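PDB 5N4B: dual function macrocyclase-peptidase POPB from Galerina marginata, which cleaves peptide bonds after proline and macrocyclises the trimmed precursor peptide in the biosynthesis of the amanitin toxins. Local coordinates for residues R102-Q107 and K703-N708; T657-D662 and K691-W696. The protein carries 1 engineered substitution. All blocks are in the same frame, centred on the assembly; numbering follows the deposited sequence. Where two conformers were deposited one is given.

Following the chain from the N terminus, residues 102-107 come first, in the loop between strands 96-101 and 109-113 of a propeller blade. They meet their partner almost 600 residues later, at the start of helix 705-722, so contact 1 closes a very long loop and ties the beta-propeller to the peptidase domain. Contact 2 is nested inside that loop and closes a short one, joining strands 653-659 and 688-693 at the edge of the peptidase sheet. The centres lie about 17 Å apart, yet the two contacts touch: Lys703 of contact 1 forms a salt bridge with Asp693 of contact 2 and also reaches Asn659.

Contact 1. Residues R102-Q107 and K703-N708; sequences RGLQSQ and KPTDKN
Ser106 and Pro704 come closest in the backbone, 5.0 Å between their CA atoms, where an irregular loop of the propeller, 102-107, meets the first turn of helix 705-722. The hydroxyl of Ser106 does the clearest work. With OG anti to its own carbonyl carbon (chi1 -70°), it reaches over to the helix start and accepts the N-H of Thr705 at 3.0 Å from OG to N, with an angle of 161° at the hydrogen. The same OG lies against the proline, 3.3 Å from Pro704 CA. Pro704 sits at the N-cap position, and its carbonyl O already takes the N-H of Asn708, the first backbone bond of the helix; Ser106 thus serves one of the amides at the N-terminal end from another domain. Thr705 is the buried residue here and points its side chain at the loop. Its OG1 faces two successive carbonyls, 3.2 Å from Leu104 O and 3.3 Å from Gln105 O. Both bonds are weak, and one proton must choose between them. The other branch, CG2, meets Leu104 CD2 at 4.0 Å, the two side chains crossing at about a right angle; Arg80 of helix 68-80 also packs on both residues. Behind this front the loop is braced from within: Gln105 turns away from the helix, and its OE1 receives the N-H of Arg102 in the carbonyl plane, on a lone pair, 2.9 Å from N to OE1 and practically straight. Gln105 O also accepts from Asn101 ND2, so it does not depend on the threonine. With a single clear bond, from Thr705 N to Ser106 OG, and a threonine proton that serves one carbonyl at a time, these segments join propeller and peptidase domain through few, uncharged interactions over a small area.

Contact 2. Residues T657-D662 and K691-W696; sequences TVNIGD and KIDKSW
Gly661 sets its CA over one face of the Trp696 indole, 3.4 Å from the centroid of the five-membered ring and 14° off the normal, a CH-pi contact. Trp696 holds its CG anti to the backbone N (chi1 -167°), which brings the ring back to the turn at 659-662. Ile660 O sits above the same face, offset toward the rim, and Ile660 CG2 touches CE3 at 4.0 Å. The other arm of Ile660 extends to Ile692, CD1 to CG2, where the two chains cross at a slant. Next along, Val658 and Ile692 run side by side in the same direction, and Phe671 of helix 668-680 packs on all three. This helix is the crossover of a beta-alpha-beta unit, whose strands 653-659 and 688-693 pair in parallel at the edge of the alpha/beta-hydrolase sheet. Val658 makes two bonds to strand 688-693, its N to Lys691 O and its O to Asp693 N, each at 3.0 Å, the alternation expected of parallel pairing; Ile660 N continues the ladder to Asp693 O. Asn659 and Asp693 share the sheet face with Thr657 and Lys691, amide and carboxylate planes 74° apart, OD1 of Asn659 lying 3.4 Å from Asp693 CB. Lys703 NZ binds both, hydrogen-bonded to Asn659 OD1 and salt-bridged to Asp693 OD2, while Asp693 OD1 closes an Asx turn with Ser695 N. A water joins Gly661 N to Ser695 O. The type I turn from Asn659 delivers Asp662 of the charge relay system, whose OD1 accepts the N-H of Val665.

Contact 1. Residues R102-Q107 and K703-N708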
# COMPACT_ATOMS: atom_id res chain seq x y z
N ARG A 102 10.39 0.52 19.77
CA ARG A 102 11.01 -0.37 20.74
C ARG A 102 10.75 -1.84 20.43
O ARG A 102 11.52 -2.69 20.90
CB ARG A 102 10.55 -0.03 22.16
CG ARG A 102 11.03 1.33 22.63
CD ARG A 102 10.23 1.88 23.85
NE ARG A 102 10.32 1.04 25.04
CZ ARG A 102 11.27 1.19 25.97
NH1 ARG A 102 12.19 2.12 25.90
NH2 ARG A 102 11.25 0.39 27.03
N GLY A 103 9.68 -2.14 19.71
CA GLY A 103 9.39 -3.50 19.25
C GLY A 103 7.93 -3.72 18.92
O GLY A 103 7.59 -4.19 17.84
N LEU A 104 7.05 -3.38 19.88
CA LEU A 104 5.63 -3.65 19.80
C LEU A 104 4.80 -2.40 19.93
O LEU A 104 3.60 -2.49 20.19
CB LEU A 104 5.21 -4.70 20.83
CG LEU A 104 5.88 -6.07 20.66
CD1 LEU A 104 5.61 -6.96 21.86
CD2 LEU A 104 5.47 -6.74 19.37
N GLN A 105 5.38 -1.22 19.75
CA GLN A 105 4.59 0.01 19.83
C GLN A 105 3.69 0.14 18.61
O GLN A 105 4.05 -0.21 17.48
CB GLN A 105 5.51 1.23 19.97
CG GLN A 105 6.41 1.23 21.21
CD GLN A 105 7.28 2.41 21.20
OE1 GLN A 105 8.38 2.39 20.66
NE2 GLN A 105 6.83 3.48 21.84
N SER A 106 2.51 0.71 18.86
CA SER A 106 1.53 0.80 17.79
C SER A 106 1.90 1.87 16.79
O SER A 106 1.55 1.76 15.61
CB SER A 106 0.16 1.09 18.37
OG SER A 106 -0.31 -0.07 19.07
N GLN A 107 2.63 2.89 17.22
CA GLN A 107 3.16 3.90 16.32
C GLN A 107 4.63 4.12 16.69
O GLN A 107 4.98 4.22 17.87
CB GLN A 107 2.41 5.24 16.37
CG GLN A 107 0.92 5.17 16.06
CD GLN A 107 0.23 6.51 16.08
OE1 GLN A 107 0.38 7.30 15.15
NE2 GLN A 107 -0.52 6.75 17.11
N LYS A 703 -4.44 -0.56 13.21
CA LYS A 703 -4.86 -1.14 14.48
C LYS A 703 -3.71 -1.14 15.48
O LYS A 703 -2.54 -1.12 15.08
CB LYS A 703 -5.26 -2.59 14.25
CG LYS A 703 -6.43 -2.79 13.31
CD LYS A 703 -6.85 -4.20 13.29
CE LYS A 703 -7.96 -4.36 12.27
NZ LYS A 703 -8.83 -5.53 12.56
N PRO A 704 -4.01 -1.27 16.77
CA PRO A 704 -2.93 -1.46 17.74
C PRO A 704 -2.20 -2.77 17.48
O PRO A 704 -2.77 -3.74 16.98
CB PRO A 704 -3.65 -1.49 19.09
CG PRO A 704 -5.06 -0.91 18.82
CD PRO A 704 -5.35 -1.22 17.39
N THR A 705 -0.93 -2.80 17.86
CA THR A 705 -0.10 -3.98 17.62
C THR A 705 -0.70 -5.23 18.24
O THR A 705 -0.69 -6.30 17.64
CB THR A 705 1.29 -3.74 18.18
OG1 THR A 705 1.83 -2.59 17.54
CG2 THR A 705 2.20 -4.92 17.86
N ASP A 706 -1.21 -5.13 19.46
CA ASP A 706 -1.73 -6.32 20.12
C ASP A 706 -2.90 -6.93 19.35
O ASP A 706 -3.02 -8.16 19.24
CB ASP A 706 -2.01 -6.09 21.61
CG ASP A 706 -2.98 -4.94 21.93
OD1 ASP A 706 -3.70 -4.40 21.05
OD2 ASP A 706 -3.05 -4.58 23.17
N LYS A 707 -3.76 -6.08 18.79
CA LYS A 707 -4.85 -6.58 17.97
C LYS A 707 -4.35 -7.18 16.66
O LYS A 707 -4.89 -8.21 16.19
CB LYS A 707 -5.87 -5.47 17.73
CG LYS A 707 -7.11 -5.90 16.98
CD LYS A 707 -7.86 -7.00 17.67
CE LYS A 707 -9.22 -7.34 17.01
NZ LYS A 707 -10.33 -6.35 17.21
N ASN A 708 -3.35 -6.56 16.02
CA ASN A 708 -2.75 -7.12 14.81
C ASN A 708 -2.21 -8.52 15.09
O ASN A 708 -2.41 -9.45 14.30
CB ASN A 708 -1.69 -6.19 14.25
CG ASN A 708 -2.29 -5.03 13.47
OD1 ASN A 708 -3.40 -5.14 12.94
ND2 ASN A 708 -1.55 -3.93 13.37

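Contact 2. Residues T657-D662 and K691-W696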
# COMPACT_ATOMS: atom_id res chain seq x y z
N THR A 657 -12.34 -11.45 6.42
CA THR A 657 -12.11 -10.46 7.48
C THR A 657 -12.34 -9.07 6.91
O THR A 657 -11.91 -8.77 5.80
CB THR A 657 -10.73 -10.59 8.18
OG1 THR A 657 -9.70 -10.19 7.30
CG2 THR A 657 -10.46 -12.06 8.58
N VAL A 658 -13.04 -8.23 7.68
CA VAL A 658 -13.25 -6.84 7.31
C VAL A 658 -13.16 -5.95 8.54
O VAL A 658 -13.32 -6.40 9.67
CB VAL A 658 -14.59 -6.57 6.57
CG1 VAL A 658 -14.69 -7.37 5.27
CG2 VAL A 658 -15.77 -6.83 7.50
N ASN A 659 -12.97 -4.65 8.27
CA ASN A 659 -13.02 -3.58 9.26
C ASN A 659 -14.24 -2.74 8.97
O ASN A 659 -14.43 -2.30 7.83
CB ASN A 659 -11.71 -2.77 9.17
CG ASN A 659 -10.46 -3.61 9.54
OD1 ASN A 659 -10.49 -4.36 10.52
ND2 ASN A 659 -9.38 -3.49 8.76
N ILE A 660 -15.10 -2.54 9.97
CA ILE A 660 -16.41 -1.93 9.74
C ILE A 660 -16.32 -0.55 9.12
O ILE A 660 -17.17 -0.18 8.31
CB ILE A 660 -17.23 -1.94 11.03
CG1 ILE A 660 -18.72 -1.73 10.76
CG2 ILE A 660 -16.75 -0.86 11.97
CD1 ILE A 660 -19.38 -2.84 9.99
N GLY A 661 -15.28 0.20 9.44
CA GLY A 661 -15.14 1.57 8.99
C GLY A 661 -14.46 1.75 7.66
O GLY A 661 -14.19 2.89 7.25
N ASP A 662 -14.10 0.65 7.00
CA ASP A 662 -13.30 0.73 5.79
C ASP A 662 -14.00 1.59 4.74
O ASP A 662 -15.11 1.28 4.29
CB ASP A 662 -13.07 -0.70 5.27
CG ASP A 662 -11.94 -0.80 4.24
OD1 ASP A 662 -11.65 0.17 3.50
OD2 ASP A 662 -11.34 -1.92 4.13
N LYS A 691 -15.20 -12.43 10.08
CA LYS A 691 -14.84 -11.61 11.23
C LYS A 691 -15.02 -10.15 10.86
O LYS A 691 -14.66 -9.74 9.75
CB LYS A 691 -13.37 -11.81 11.59
CG LYS A 691 -13.09 -13.01 12.35
CD LYS A 691 -11.57 -13.11 12.65
CE LYS A 691 -11.04 -11.96 13.48
NZ LYS A 691 -9.60 -12.09 13.89
N ILE A 692 -15.53 -9.35 11.79
CA ILE A 692 -15.91 -7.97 11.54
C ILE A 692 -15.36 -7.15 12.70
O ILE A 692 -15.93 -7.17 13.80
CB ILE A 692 -17.42 -7.78 11.40
CG1 ILE A 692 -17.95 -8.71 10.29
CG2 ILE A 692 -17.69 -6.31 11.09
CD1 ILE A 692 -19.40 -9.09 10.32
N ASP A 693 -14.29 -6.41 12.47
CA ASP A 693 -13.74 -5.56 13.52
C ASP A 693 -14.58 -4.29 13.60
O ASP A 693 -14.64 -3.55 12.63
CB ASP A 693 -12.28 -5.26 13.22
CG ASP A 693 -11.57 -4.48 14.36
OD1 ASP A 693 -12.25 -3.80 15.16
OD2 ASP A 693 -10.32 -4.54 14.46
N LYS A 694 -15.19 -4.03 14.76
CA LYS A 694 -16.15 -2.92 14.89
C LYS A 694 -15.52 -1.63 15.40
O LYS A 694 -16.24 -0.65 15.58
CB LYS A 694 -17.33 -3.39 15.71
CG LYS A 694 -18.15 -4.39 14.86
CD LYS A 694 -19.38 -4.90 15.51
CE LYS A 694 -20.22 -5.62 14.47
NZ LYS A 694 -21.37 -6.22 15.15
N SER A 695 -14.20 -1.57 15.56
CA SER A 695 -13.52 -0.31 15.78
C SER A 695 -13.45 0.41 14.45
O SER A 695 -12.96 -0.15 13.46
CB SER A 695 -12.13 -0.55 16.34
OG SER A 695 -11.44 0.68 16.55
N TRP A 696 -13.96 1.62 14.40
CA TRP A 696 -14.05 2.39 13.17
C TRP A 696 -12.77 3.17 12.99
O TRP A 696 -12.62 4.30 13.49
CB TRP A 696 -15.27 3.29 13.19
CG TRP A 696 -15.61 3.89 11.82
CD1 TRP A 696 -14.84 4.70 11.08
CD2 TRP A 696 -16.78 3.64 11.06
NE1 TRP A 696 -15.46 5.01 9.89
CE2 TRP A 696 -16.66 4.38 9.85
CE3 TRP A 696 -17.91 2.88 11.27
CZ2 TRP A 696 -17.64 4.36 8.86
CZ3 TRP A 696 -18.89 2.86 10.33
CH2 TRP A 696 -18.74 3.58 9.11
O HOH W 1 -12.52 0.26 10.55